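Local coordinates for protein methylenetetrahydrofolate--tRNA-(uracil-5-)-methyltransferase TrmFO (Thermus thermophilus, PDB 3G5S) that uses FAD and methylenetetrahydrofolate to make 5-methyluridine at position 54 of tRNA, probably in all tRNAs, at residues Y343-A348 against M393-G398. Residues are numbered along the deposited sequence; the frame is centred on the assembly and turned at random.
With FAD (flavin-adenine dinucleotide), chain B.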
loop_
_atom_site.group_PDB
_atom_site.type_symbol
_atom_site.label_atom_id
_atom_site.label_comp_id
_atom_site.label_asym_id
_atom_site.label_seq_id
_atom_site.Cartn_x
_atom_site.Cartn_y
_atom_site.Cartn_z
ATOM N N TYR A 343 8.011 2.588 -2.014
ATOM C CA TYR A 343 9.324 2.223 -1.479
ATOM C C TYR A 343 9.364 2.352 0.038
ATOM O O TYR A 343 9.835 1.462 0.743
ATOM C CB TYR A 343 10.448 3.081 -2.058
ATOM C CG TYR A 343 10.558 3.141 -3.566
ATOM C CD1 TYR A 343 10.757 2.000 -4.334
ATOM C CD2 TYR A 343 10.521 4.366 -4.215
ATOM C CE1 TYR A 343 10.881 2.086 -5.716
ATOM C CE2 TYR A 343 10.647 4.463 -5.583
ATOM C CZ TYR A 343 10.827 3.323 -6.333
ATOM O OH TYR A 343 10.957 3.424 -7.700
ATOM N N LEU A 344 8.875 3.482 0.533
ATOM C CA LEU A 344 8.904 3.782 1.950
ATOM C C LEU A 344 7.993 2.868 2.764
ATOM O O LEU A 344 8.380 2.366 3.822
ATOM C CB LEU A 344 8.474 5.238 2.117
ATOM C CG LEU A 344 8.185 5.774 3.501
ATOM C CD1 LEU A 344 9.481 5.858 4.271
ATOM C CD2 LEU A 344 7.515 7.140 3.398
ATOM N N GLU A 345 6.776 2.667 2.270
ATOM C CA GLU A 345 5.834 1.759 2.909
ATOM C C GLU A 345 6.423 0.356 2.984
ATOM O O GLU A 345 6.232 -0.364 3.971
ATOM C CB GLU A 345 4.534 1.712 2.112
ATOM C CG GLU A 345 3.678 2.986 2.184
ATOM C CD GLU A 345 4.057 4.085 1.191
ATOM O OE1 GLU A 345 5.162 4.072 0.603
ATOM O OE2 GLU A 345 3.223 4.998 1.010
ATOM N N SER A 346 7.127 -0.034 1.929
ATOM C CA SER A 346 7.753 -1.343 1.910
ATOM C C SER A 346 8.855 -1.427 2.970
ATOM O O SER A 346 8.893 -2.371 3.758
ATOM C CB SER A 346 8.254 -1.662 0.504
ATOM O OG SER A 346 7.154 -1.780 -0.386
ATOM N N ALA A 347 9.740 -0.436 3.004
ATOM C CA ALA A 347 10.763 -0.398 4.040
ATOM C C ALA A 347 10.157 -0.398 5.446
ATOM O O ALA A 347 10.642 -1.086 6.339
ATOM C CB ALA A 347 11.672 0.812 3.837
ATOM N N ALA A 348 9.092 0.374 5.639
ATOM C CA ALA A 348 8.498 0.518 6.962
ATOM C C ALA A 348 7.857 -0.782 7.455
ATOM O O ALA A 348 7.995 -1.151 8.629
ATOM C CB ALA A 348 7.499 1.667 6.973
HETATM N N MSE A 393 -2.325 -0.921 -0.426
HETATM C CA MSE A 393 -2.483 0.387 0.196
HETATM C C MSE A 393 -1.147 1.110 0.332
HETATM O O MSE A 393 -0.135 0.504 0.693
HETATM C CB MSE A 393 -3.128 0.214 1.569
HETATM C CG MSE A 393 -3.437 1.516 2.298
HETATM SE SE MSE A 393 -4.480 2.768 1.223
HETATM C CE MSE A 393 -5.914 1.575 0.710
ATOM N N TYR A 394 -1.166 2.412 0.050
ATOM C CA TYR A 394 -0.037 3.281 0.351
ATOM C C TYR A 394 -0.402 4.285 1.440
ATOM O O TYR A 394 -1.574 4.420 1.801
ATOM C CB TYR A 394 0.530 3.945 -0.902
ATOM C CG TYR A 394 -0.377 4.856 -1.705
ATOM C CD1 TYR A 394 -0.827 4.483 -2.964
ATOM C CD2 TYR A 394 -0.707 6.126 -1.249
ATOM C CE1 TYR A 394 -1.608 5.336 -3.732
ATOM C CE2 TYR A 394 -1.497 6.988 -2.011
ATOM C CZ TYR A 394 -1.940 6.586 -3.251
ATOM O OH TYR A 394 -2.715 7.417 -4.037
ATOM N N ALA A 395 0.602 4.970 1.982
ATOM C CA ALA A 395 0.375 5.899 3.086
ATOM C C ALA A 395 -0.516 7.065 2.657
ATOM O O ALA A 395 -0.285 7.678 1.621
ATOM C CB ALA A 395 1.694 6.428 3.592
ATOM N N ASN A 396 -1.511 7.368 3.478
ATOM C CA ASN A 396 -2.415 8.483 3.225
ATOM C C ASN A 396 -3.109 8.857 4.530
ATOM O O ASN A 396 -3.148 8.060 5.473
ATOM C CB ASN A 396 -3.436 8.142 2.130
ATOM C CG ASN A 396 -4.398 7.056 2.553
ATOM O OD1 ASN A 396 -4.152 5.859 2.321
ATOM N ND2 ASN A 396 -5.480 7.446 3.200
ATOM N N TRP A 397 -3.661 10.063 4.579
ATOM C CA TRP A 397 -4.255 10.564 5.808
ATOM C C TRP A 397 -5.547 9.868 6.225
ATOM O O TRP A 397 -5.968 10.005 7.362
ATOM C CB TRP A 397 -4.465 12.074 5.733
ATOM C CG TRP A 397 -3.194 12.857 5.704
ATOM C CD1 TRP A 397 -2.788 13.717 4.726
ATOM C CD2 TRP A 397 -2.178 12.896 6.721
ATOM N NE1 TRP A 397 -1.581 14.284 5.063
ATOM C CE2 TRP A 397 -1.187 13.797 6.282
ATOM C CE3 TRP A 397 -2.008 12.250 7.951
ATOM C CZ2 TRP A 397 -0.039 14.071 7.038
ATOM C CZ3 TRP A 397 -0.869 12.524 8.700
ATOM C CH2 TRP A 397 0.098 13.425 8.241
ATOM N N GLY A 398 -6.181 9.120 5.324
ATOM C CA GLY A 398 -7.360 8.361 5.700
ATOM C C GLY A 398 -7.095 7.221 6.675
ATOM O O GLY A 398 -8.028 6.715 7.301
HETATM P PA FAD B . 11.367 -5.376 -4.115
HETATM O O1A FAD B . 10.993 -5.690 -5.535
HETATM O O2A FAD B . 12.082 -4.091 -3.836
HETATM O O5B FAD B . 12.246 -6.551 -3.486
HETATM C C5B FAD B . 11.894 -7.911 -3.653
HETATM C C4B FAD B . 13.184 -8.698 -3.778
HETATM O O4B FAD B . 12.892 -10.084 -3.732
HETATM C C3B FAD B . 13.877 -8.446 -5.116
HETATM O O3B FAD B . 15.232 -8.088 -4.921
HETATM C C2B FAD B . 13.743 -9.773 -5.863
HETATM O O2B FAD B . 14.816 -10.074 -6.731
HETATM C C1B FAD B . 13.671 -10.765 -4.718
HETATM N N9A FAD B . 12.978 -12.041 -4.955
HETATM C C8A FAD B . 11.752 -12.237 -5.527
HETATM N N7A FAD B . 11.446 -13.549 -5.452
HETATM C C5A FAD B . 12.470 -14.185 -4.823
HETATM C C6A FAD B . 12.701 -15.508 -4.474
HETATM N N6A FAD B . 11.755 -16.451 -4.578
HETATM N N1A FAD B . 13.863 -15.819 -3.823
HETATM C C2A FAD B . 14.806 -14.860 -3.536
HETATM N N3A FAD B . 14.589 -13.544 -3.874
HETATM C C4A FAD B . 13.438 -13.241 -4.510
HETATM N N1 FAD B . 7.219 2.363 -5.783
HETATM C C2 FAD B . 7.304 3.709 -5.533
HETATM O O2 FAD B . 7.171 4.141 -4.390
HETATM N N3 FAD B . 7.545 4.580 -6.578
HETATM C C4 FAD B . 7.712 4.143 -7.881
HETATM O O4 FAD B . 7.932 4.949 -8.793
HETATM C C4X FAD B . 7.625 2.772 -8.122
HETATM N N5 FAD B . 7.773 2.273 -9.397
HETATM C C5X FAD B . 7.693 0.913 -9.615
HETATM C C6 FAD B . 7.855 0.422 -10.906
HETATM C C7 FAD B . 7.769 -0.940 -11.157
HETATM C C7M FAD B . 7.945 -1.465 -12.555
HETATM C C8 FAD B . 7.527 -1.815 -10.103
HETATM C C8M FAD B . 7.435 -3.292 -10.359
HETATM C C9 FAD B . 7.367 -1.327 -8.808
HETATM C C9A FAD B . 7.447 0.040 -8.555
HETATM N N10 FAD B . 7.269 0.532 -7.267
HETATM C C10 FAD B . 7.375 1.895 -7.067
HETATM C "C1'" FAD B . 6.398 -0.236 -6.299
HETATM C "C2'" FAD B . 7.117 -0.669 -5.009
HETATM O "O2'" FAD B . 7.131 0.355 -4.028
HETATM C "C3'" FAD B . 8.528 -1.190 -5.280
HETATM O "O3'" FAD B . 8.386 -2.355 -6.068
HETATM C "C4'" FAD B . 9.305 -1.527 -4.009
HETATM O "O4'" FAD B . 10.646 -1.777 -4.378
HETATM C "C5'" FAD B . 8.702 -2.709 -3.260
HETATM O "O5'" FAD B . 9.599 -3.146 -2.262
HETATM P P FAD B . 9.653 -4.700 -1.884
HETATM O O1P FAD B . 8.299 -5.200 -1.497
HETATM O O2P FAD B . 10.758 -4.861 -0.892
HETATM O O3P FAD B . 10.005 -5.433 -3.269
#
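The first turn of helix 343-361, whose N-terminal end lies at the pyrimidine end of the flavin in this FAD-dependent enzyme, meets the loop 393-398 through Glu345, Tyr394 and Ala395. Glu345 OE2 takes the backbone N-H of Ala395 at 2.8 Å with its anti lone pair. The bond is nearly straight, at 168°. The bend of the Glu345 chain at chi2 (85°) swings the carboxylate so that OE2 faces this N-H. The same OE2 lies 3.3 Å from Ala395 CB and 3.5 Å from Tyr394 CB, so the Ala395 methyl and the Tyr394 methylene lie on either side of the bond. Lys64 forms a salt bridge to OE2 as well. The Tyr394 side chain meets Glu345 through CB; its ring extends elsewhere, and its hydroxyl accepts a hydrogen bond from Tyr304 N.

On the flavin side, Tyr343 N donates to FAD O2 at 3.0 Å. The Tyr343 ring lays one face against the pyrimidine end of the isoalloxazine, with FAD C2 3.4 Å above its centre. Its hydroxyl hydrogen-bonds to Ser52 O. With an alanine here, the flavin's pyrimidine end would probably lose the ring stacked on it, and Ser52 O its hydroxyl partner. Ser346 CB packs 3.4 Å from FAD O5'.

The buried carboxylate thus has both a charged and a neutral donor on one oxygen. This probably favours its ionised form and ties the loop to the cofactor-binding helix.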